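Local coordinates for protein mediator of RNA polymerase II transcription subunit 6 (Schizosaccharomyces pombe, PDB 4H61) that serves as a component of the Mediator coactivator complex, which conveys signals from gene-specific regulators to the RNA polymerase II transcription machinery, at residues N126-Y129 with C130-A134. Numbering follows the deposited sequence.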
# COMPACT_ATOMS: atom_id res chain seq x y z
N ASN A 126 0.39 -8.96 14.59
CA ASN A 126 0.51 -10.18 15.37
C ASN A 126 -0.30 -10.12 16.66
O ASN A 126 -1.04 -11.05 16.99
CB ASN A 126 1.97 -10.49 15.72
CG ASN A 126 2.75 -10.99 14.53
OD1 ASN A 126 2.19 -11.55 13.59
ND2 ASN A 126 4.06 -10.78 14.55
N ALA A 127 -0.17 -9.01 17.39
CA ALA A 127 -0.89 -8.85 18.65
C ALA A 127 -2.39 -8.87 18.39
O ALA A 127 -3.15 -9.50 19.13
CB ALA A 127 -0.48 -7.57 19.33
N THR A 128 -2.80 -8.18 17.33
CA THR A 128 -4.20 -8.17 16.93
C THR A 128 -4.68 -9.59 16.62
O THR A 128 -5.68 -10.06 17.17
CB THR A 128 -4.43 -7.28 15.69
OG1 THR A 128 -4.03 -5.94 15.99
CG2 THR A 128 -5.90 -7.29 15.29
N TYR A 129 -3.96 -10.28 15.74
CA TYR A 129 -4.35 -11.61 15.32
C TYR A 129 -4.37 -12.61 16.49
O TYR A 129 -5.20 -13.53 16.50
CB TYR A 129 -3.45 -12.11 14.17
CG TYR A 129 -3.56 -11.27 12.92
CD1 TYR A 129 -4.67 -10.44 12.72
CD2 TYR A 129 -2.56 -11.27 11.94
CE1 TYR A 129 -4.78 -9.65 11.59
CE2 TYR A 129 -2.67 -10.48 10.80
CZ TYR A 129 -3.78 -9.67 10.63
OH TYR A 129 -3.92 -8.88 9.52
N CYS A 130 -3.48 -12.43 17.46
CA CYS A 130 -3.41 -13.36 18.59
C CYS A 130 -4.68 -13.22 19.41
O CYS A 130 -5.27 -14.21 19.85
CB CYS A 130 -2.18 -13.11 19.47
SG CYS A 130 -0.62 -13.69 18.78
N PHE A 131 -5.10 -11.97 19.58
CA PHE A 131 -6.34 -11.62 20.25
C PHE A 131 -7.57 -12.24 19.58
O PHE A 131 -8.38 -12.89 20.24
CB PHE A 131 -6.48 -10.10 20.27
CG PHE A 131 -7.64 -9.62 21.06
CD1 PHE A 131 -8.63 -8.84 20.48
CD2 PHE A 131 -7.75 -9.93 22.41
CE1 PHE A 131 -9.70 -8.38 21.22
CE2 PHE A 131 -8.82 -9.48 23.15
CZ PHE A 131 -9.80 -8.70 22.56
N GLN A 132 -7.69 -12.05 18.27
CA GLN A 132 -8.83 -12.58 17.52
C GLN A 132 -8.91 -14.11 17.52
O GLN A 132 -10.00 -14.68 17.58
CB GLN A 132 -8.85 -12.03 16.10
CG GLN A 132 -9.31 -10.58 16.03
CD GLN A 132 -8.79 -9.85 14.80
OE1 GLN A 132 -8.17 -10.44 13.90
NE2 GLN A 132 -9.03 -8.54 14.76
N LYS A 133 -7.76 -14.77 17.45
CA LYS A 133 -7.74 -16.24 17.48
C LYS A 133 -8.17 -16.70 18.88
O LYS A 133 -8.73 -17.79 19.04
CB LYS A 133 -6.36 -16.80 17.13
CG LYS A 133 -5.93 -16.63 15.68
CD LYS A 133 -4.57 -17.29 15.44
CE LYS A 133 -4.09 -17.17 13.98
NZ LYS A 133 -3.52 -15.84 13.64
N ALA A 134 -7.90 -15.86 19.87
CA ALA A 134 -8.21 -16.19 21.25
C ALA A 134 -9.71 -16.10 21.51
O ALA A 134 -10.22 -16.74 22.43
CB ALA A 134 -7.45 -15.27 22.20
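Gln132 and Thr128 are joined by the backbone hydrogen bond from Gln132 N to Thr128 O, 3.0 Å with an N-H...O angle of 164°, one of four successive i to i+4 hydrogen bonds that identify this stretch as regular alpha-helix. They lie near the C-terminal end of helix 115-135, the last helix of the modelled chain, which follows the four-stranded antiparallel sheet. The hydrogen bond from Cys130 N to Asn126 O is 2.8 Å but more bent. Phe131 N to Ala127 O and Lys133 N to Tyr129 O complete the series.

Among the side chains, Gln132 runs alongside both Thr128 and Tyr129. Thr128 has CG2 anti to its own nitrogen while OG1 sits beside it, an arrangement that directs the hydroxyl back to Met124 O, with which it is hydrogen-bonded, and presents the methyl to the glutamine amide. CG2 accordingly lies 3.4 Å from Gln132 NE2, the methyl lying over the face of the amide near its nitrogen, a van der Waals contact. The other branch of that amide reaches Tyr129: OE1 comes 3.7 Å from CD1, at the edge of the phenol ring and near its plane, with ring and amide planes 40° apart.

Lys133 passes along the carbonyl of Tyr129, its CG standing 3.3 Å from Tyr129 O, and the ammonium forms a salt bridge with Glu96, tying the helix to the segment between strands 83-91 and 97-106. None of the touching residues is buried, consistent with a local surface arrangement along one helix. The lysine chain stays extended until its last torsion, where a bend (chi4 79°) brings NZ to 3.8 Å from Tyr129 CB.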